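Local structure of homoserine kinase (Listeria monocytogenes, 3HUL) at residues Asp79-Ala83 against Arg84-Ser88; Glu121-Pro124 against Asp125-Ala128. The protein probably catalyses the ATP-dependent phosphorylation of L-homoserine to O-phospho-L-homoserine, the fourth of five steps from aspartate to threonine. One frame throughout, in Å; residues are numbered along the deposited sequence.

Contact 1. Residues Asp79-Ala83 against Arg84-Ser88. With SO4 (sulfate ion), chain C.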
ATOM      1  N   ASP A  79      26.542   2.413  20.095  1.00 41.93           N
ATOM      2  CA  ASP A  79      26.227   1.068  20.562  1.00 41.35           C
ATOM      3  C   ASP A  79      25.928   0.100  19.407  1.00 40.42           C
ATOM      4  O   ASP A  79      25.377  -0.975  19.613  1.00 40.66           O
ATOM      5  CB  ASP A  79      25.155   1.077  21.678  1.00 41.72           C
ATOM      6  CG  ASP A  79      23.759   1.498  21.196  1.00 44.03           C
ATOM      7  OD1 ASP A  79      23.617   2.239  20.190  1.00 45.86           O
ATOM      8  OD2 ASP A  79      22.780   1.089  21.863  1.00 45.64           O
ATOM      9  N   ILE A  80      26.310   0.507  18.199  1.00 39.35           N
ATOM     10  CA  ILE A  80      26.397  -0.391  17.046  1.00 38.49           C
ATOM     11  C   ILE A  80      27.803  -1.011  17.054  1.00 38.37           C
ATOM     12  O   ILE A  80      28.765  -0.333  16.711  1.00 38.68           O
ATOM     13  CB  ILE A  80      26.222   0.359  15.670  1.00 37.80           C
ATOM     14  CG1 ILE A  80      24.998   1.292  15.648  1.00 35.93           C
ATOM     15  CG2 ILE A  80      26.159  -0.640  14.486  1.00 37.61           C
ATOM     16  CD1 ILE A  80      25.044   2.291  14.476  1.00 31.34           C
ATOM     17  N   PRO A  81      27.929  -2.297  17.426  1.00 38.04           N
ATOM     18  CA  PRO A  81      29.256  -2.911  17.442  1.00 37.65           C
ATOM     19  C   PRO A  81      29.892  -2.914  16.055  1.00 37.61           C
ATOM     20  O   PRO A  81      29.205  -3.240  15.062  1.00 37.65           O
ATOM     21  CB  PRO A  81      28.976  -4.345  17.901  1.00 37.69           C
ATOM     22  CG  PRO A  81      27.662  -4.271  18.602  1.00 38.00           C
ATOM     23  CD  PRO A  81      26.887  -3.254  17.826  1.00 37.98           C
ATOM     24  N   PRO A  82      31.187  -2.533  15.979  1.00 37.07           N
ATOM     25  CA  PRO A  82      31.920  -2.479  14.730  1.00 36.44           C
ATOM     26  C   PRO A  82      32.055  -3.856  14.128  1.00 36.38           C
ATOM     27  O   PRO A  82      32.161  -4.859  14.866  1.00 36.81           O
ATOM     28  CB  PRO A  82      33.304  -1.970  15.139  1.00 36.96           C
ATOM     29  CG  PRO A  82      33.143  -1.406  16.493  1.00 36.94           C
ATOM     30  CD  PRO A  82      32.040  -2.173  17.131  1.00 37.35           C
ATOM     31  N   ALA A  83      32.055  -3.887  12.796  1.00 35.38           N
ATOM     32  CA  ALA A  83      32.198  -5.102  12.016  1.00 34.34           C
ATOM     33  C   ALA A  83      31.334  -6.270  12.531  1.00 33.49           C
ATOM     34  O   ALA A  83      31.785  -7.409  12.596  1.00 32.71           O
ATOM     35  CB  ALA A  83      33.689  -5.497  11.904  1.00 34.20           C
ATOM     36  N   ARG A  84      30.073  -5.992  12.859  1.00 33.08           N
ATOM     37  CA  ARG A  84      29.186  -7.055  13.341  1.00 31.80           C
ATOM     38  C   ARG A  84      27.973  -7.358  12.434  1.00 31.14           C
ATOM     39  O   ARG A  84      27.119  -8.159  12.794  1.00 30.53           O
ATOM     40  CB  ARG A  84      28.774  -6.804  14.797  1.00 32.33           C
ATOM     41  CG  ARG A  84      28.993  -8.040  15.716  1.00 31.86           C
ATOM     42  CD  ARG A  84      30.515  -8.361  15.860  1.00 33.93           C
ATOM     43  NE  ARG A  84      31.324  -7.183  16.216  1.00 31.20           N
ATOM     44  CZ  ARG A  84      31.467  -6.753  17.469  1.00 33.44           C
ATOM     45  NH1 ARG A  84      30.838  -7.381  18.462  1.00 31.29           N
ATOM     46  NH2 ARG A  84      32.197  -5.671  17.736  1.00 33.79           N
ATOM     47  N   GLY A  85      27.930  -6.751  11.249  1.00 30.59           N
ATOM     48  CA  GLY A  85      26.847  -6.986  10.274  1.00 28.97           C
ATOM     49  C   GLY A  85      25.623  -6.097  10.505  1.00 28.39           C
ATOM     50  O   GLY A  85      24.560  -6.324   9.907  1.00 27.89           O
ATOM     51  N   LEU A  86      25.776  -5.098  11.372  1.00 26.98           N
ATOM     52  CA  LEU A  86      24.701  -4.165  11.713  1.00 26.69           C
ATOM     53  C   LEU A  86      24.932  -2.730  11.211  1.00 26.22           C
ATOM     54  O   LEU A  86      24.319  -1.789  11.700  1.00 25.84           O
ATOM     55  CB  LEU A  86      24.408  -4.190  13.214  1.00 27.05           C
ATOM     56  CG  LEU A  86      23.860  -5.507  13.760  1.00 27.56           C
ATOM     57  CD1 LEU A  86      23.971  -5.537  15.292  1.00 29.47           C
ATOM     58  CD2 LEU A  86      22.391  -5.738  13.316  1.00 26.72           C
ATOM     59  N   GLY A  87      25.784  -2.574  10.202  1.00 25.71           N
ATOM     60  CA  GLY A  87      25.908  -1.314   9.522  1.00 25.96           C
ATOM     61  C   GLY A  87      26.605  -0.245  10.346  1.00 27.35           C
ATOM     62  O   GLY A  87      26.228   0.930  10.293  1.00 26.07           O
ATOM     63  N   SER A  88      27.625  -0.663  11.098  1.00 28.39           N
ATOM     64  CA  SER A  88      28.487   0.240  11.847  1.00 30.46           C
ATOM     65  C   SER A  88      29.286   1.102  10.890  1.00 30.82           C
ATOM     66  O   SER A  88      29.315   2.340  10.981  1.00 30.99           O
ATOM     67  CB  SER A  88      29.471  -0.576  12.710  1.00 31.24           C
ATOM     68  OG  SER A  88      30.172   0.286  13.593  1.00 34.98           O
TER
HETATM   69  S   SO4 C 297      29.212  -3.758   9.442  1.00 36.47           S
HETATM   70  O1  SO4 C 297      27.942  -3.870   8.700  1.00 38.37           O
HETATM   71  O2  SO4 C 297      29.685  -5.125   9.600  1.00 37.08           O
HETATM   72  O3  SO4 C 297      30.219  -2.978   8.707  1.00 37.18           O
HETATM   73  O4  SO4 C 297      29.001  -3.121  10.719  1.00 34.81           O
HETATM   74  O   HOH W   1      27.998  -3.834  12.854  1.00 33.05           O

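Contact 2. Residues Glu121-Pro124 against Asp125-Ala128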
ATOM      1  N   GLU A 121      30.295   3.405  -0.297  1.00 32.22           N
ATOM      2  CA  GLU A 121      30.254   2.031   0.199  1.00 32.64           C
ATOM      3  C   GLU A 121      30.257   0.952  -0.887  1.00 33.22           C
ATOM      4  O   GLU A 121      30.644  -0.191  -0.615  1.00 33.81           O
ATOM      5  CB  GLU A 121      29.080   1.835   1.149  1.00 33.16           C
ATOM      6  CG  GLU A 121      29.199   2.644   2.454  1.00 34.02           C
ATOM      7  CD  GLU A 121      30.072   1.971   3.503  1.00 37.31           C
ATOM      8  OE1 GLU A 121      29.502   1.442   4.461  1.00 39.58           O
ATOM      9  OE2 GLU A 121      31.327   1.977   3.390  1.00 39.72           O
ATOM     10  N   GLY A 122      29.835   1.313  -2.101  1.00 32.62           N
ATOM     11  CA  GLY A 122      29.772   0.374  -3.208  1.00 32.41           C
ATOM     12  C   GLY A 122      28.440  -0.364  -3.314  1.00 32.37           C
ATOM     13  O   GLY A 122      28.228  -1.127  -4.260  1.00 31.46           O
ATOM     14  N   HIS A 123      27.549  -0.135  -2.340  1.00 32.14           N
ATOM     15  CA  HIS A 123      26.183  -0.703  -2.338  1.00 31.81           C
ATOM     16  C   HIS A 123      25.218   0.167  -1.510  1.00 30.61           C
ATOM     17  O   HIS A 123      25.640   0.853  -0.580  1.00 30.17           O
ATOM     18  CB  HIS A 123      26.187  -2.154  -1.829  1.00 32.24           C
ATOM     19  CG  HIS A 123      26.786  -2.321  -0.468  1.00 34.55           C
ATOM     20  ND1 HIS A 123      26.033  -2.659   0.642  1.00 38.89           N
ATOM     21  CD2 HIS A 123      28.067  -2.235  -0.039  1.00 35.28           C
ATOM     22  CE1 HIS A 123      26.821  -2.744   1.700  1.00 38.83           C
ATOM     23  NE2 HIS A 123      28.062  -2.487   1.314  1.00 37.32           N
ATOM     24  N   PRO A 124      23.918   0.128  -1.840  1.00 29.62           N
ATOM     25  CA  PRO A 124      23.019   1.084  -1.237  1.00 28.99           C
ATOM     26  C   PRO A 124      22.265   0.583   0.004  1.00 28.42           C
ATOM     27  O   PRO A 124      21.592   1.381   0.647  1.00 28.98           O
ATOM     28  CB  PRO A 124      22.037   1.377  -2.376  1.00 28.92           C
ATOM     29  CG  PRO A 124      22.027   0.142  -3.227  1.00 28.41           C
ATOM     30  CD  PRO A 124      23.223  -0.701  -2.848  1.00 29.35           C
ATOM     31  N   ASP A 125      22.394  -0.696   0.356  1.00 27.58           N
ATOM     32  CA  ASP A 125      21.404  -1.331   1.240  1.00 26.82           C
ATOM     33  C   ASP A 125      21.616  -1.200   2.751  1.00 26.71           C
ATOM     34  O   ASP A 125      20.706  -1.510   3.527  1.00 27.02           O
ATOM     35  CB  ASP A 125      21.050  -2.761   0.791  1.00 26.92           C
ATOM     36  CG  ASP A 125      22.276  -3.677   0.617  1.00 27.93           C
ATOM     37  OD1 ASP A 125      23.362  -3.220   0.191  1.00 27.31           O
ATOM     38  OD2 ASP A 125      22.129  -4.889   0.886  1.00 30.67           O
ATOM     39  N   ASN A 126      22.796  -0.741   3.177  1.00 25.69           N
ATOM     40  CA  ASN A 126      22.921  -0.181   4.522  1.00 25.37           C
ATOM     41  C   ASN A 126      22.605   1.304   4.523  1.00 25.03           C
ATOM     42  O   ASN A 126      21.784   1.743   5.332  1.00 24.64           O
ATOM     43  CB  ASN A 126      24.291  -0.420   5.154  1.00 24.85           C
ATOM     44  CG  ASN A 126      24.565  -1.889   5.415  1.00 27.10           C
ATOM     45  OD1 ASN A 126      25.256  -2.527   4.624  1.00 28.77           O
ATOM     46  ND2 ASN A 126      24.019  -2.439   6.521  1.00 23.91           N
ATOM     47  N   VAL A 127      23.249   2.059   3.617  1.00 24.75           N
ATOM     48  CA  VAL A 127      23.215   3.525   3.648  1.00 24.35           C
ATOM     49  C   VAL A 127      21.863   4.181   3.344  1.00 23.93           C
ATOM     50  O   VAL A 127      21.529   5.206   3.931  1.00 24.07           O
ATOM     51  CB  VAL A 127      24.363   4.192   2.789  1.00 25.11           C
ATOM     52  CG1 VAL A 127      25.754   3.843   3.363  1.00 25.38           C
ATOM     53  CG2 VAL A 127      24.262   3.849   1.299  1.00 21.80           C
ATOM     54  N   ALA A 128      21.078   3.607   2.442  1.00 23.18           N
ATOM     55  CA  ALA A 128      19.787   4.207   2.139  1.00 22.15           C
ATOM     56  C   ALA A 128      18.860   4.149   3.387  1.00 21.99           C
ATOM     57  O   ALA A 128      18.345   5.179   3.807  1.00 21.77           O
ATOM     58  CB  ALA A 128      19.139   3.543   0.895  1.00 22.50           C
TER
HETATM   59  O   HOH W   2      25.168   0.426   1.947  1.00 22.34           O

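Contact 1. Residues Asp79-Ala83 against Arg84-Ser88
The guanidinium of Arg84 folds against Pro81 and Pro82, three and two residues earlier. NE and NH2 grip the carbonyl oxygen of Pro82 side-on, NE at 2.8 Å from Pro82 O and NH2 at 3.0 Å from the same atom. Neither bond is straight (N-H...O 141° and 134°), as expected when two donors share one acceptor, and the oxygen lies somewhat out of the guanidinium plane. Bends at chi2 and chi3 turn the Arg84 chain round so that Pro81 CB comes over one face, offset toward the rim, 3.5 Å from Arg84 NH2. The third nitrogen, NH1, donates to Pro162 O, so Pro82 O holds the NE/NH2 side and a second carbonyl holds NH1. This is the glycine-rich phosphate-binding loop of the GHMP kinases, joining strand 72-78 to helix 88-103 and predicted to bind ATP. A sulfate, probably from the crystallisation liquor, sits at the start of that helix, where Gly87 is the N-cap. Three backbone N-H groups hold it: Gly85 N to sulfate O2 (2.9 Å), Gly87 N to O1 and Ser88 N to O4 (2.8 Å), consistent with a phosphate site. A water bridges sulfate O4 and Pro81 O, to which it donates, and Arg84 N and Leu86 N, from which it accepts, tying the anion to both halves of the loop. Ile80, which is buried, brings CG2 to Leu86 CB (4.2 Å) and Ser88 CB (3.8 Å). With chi1 at -171°, Ser88 OG lies opposite the backbone N, turned from the sulfate toward a weak bond to Ile80 O.

Contact 2. Residues Glu121-Pro124 against Asp125-Ala128
The short link between helix 110-121 and helix 127-132 of the GHMP kinase N-terminal region carries this contact, and a His-carboxylate hydrogen bond spans it. Gly122, with positive phi, takes the chain out of the first helix. His123 ND1 then donates to Asp125 OD1 at 2.8 Å and nearly straight (164°). The oxygen lies close to the imidazole plane, whereas the ring meets the carboxylate on its syn side but tilted out of the carboxylate plane, the two planes 71° apart. Both side chains place CG between their own backbone N and carbonyl carbon (chi1 near +55° in each), which brings the ring and the carboxylate within bonding distance. Asp125 OD2 has a weak second bond from Asn13 N. Asn126 OD1 stands at another part of the imidazole edge, 3.3 Å from His123 CE1, with the amide steeply inclined to the ring, while Asn126 ND2 donates to Thr10 OG1 and so holds the amide in place. Glu121 CG packs on Val127 CG1 (3.8 Å), and the chain, bent at chi2, carries OE1 to a weak bond with Ser89 OG on helix 88-103. A backbone bond also spans the link: Ala128 N donates to Pro124 O at 2.9 Å. A water over one face of the His123 ring donates to His123 O at 2.6 Å and accepts from Val127 N at 3.0 Å.

How the contacts relate
Both contacts are turns that lead into helices of the GHMP kinase N-terminal region, partly buried, with centres about 14 Å apart. Contact 1 leads into helix 88-103; contact 2 leads from helix 110-121 into helix 127-132 and packs on helix 88-103. They meet where Gly87 CA lies 3.7 Å from Asn126 ND2, and Thr10 serves both, through backbone bonding to Leu86 and its hydroxyl to Asn126. The chemistry differs: contact 1 turns backbone N-H groups toward an anion and packs its arginine against prolines, whereas contact 2 pairs imidazole with carboxylate. More of contact 2 is buried, although the side chain of Asn126 is about 5 Å from the sulfate held by contact 1.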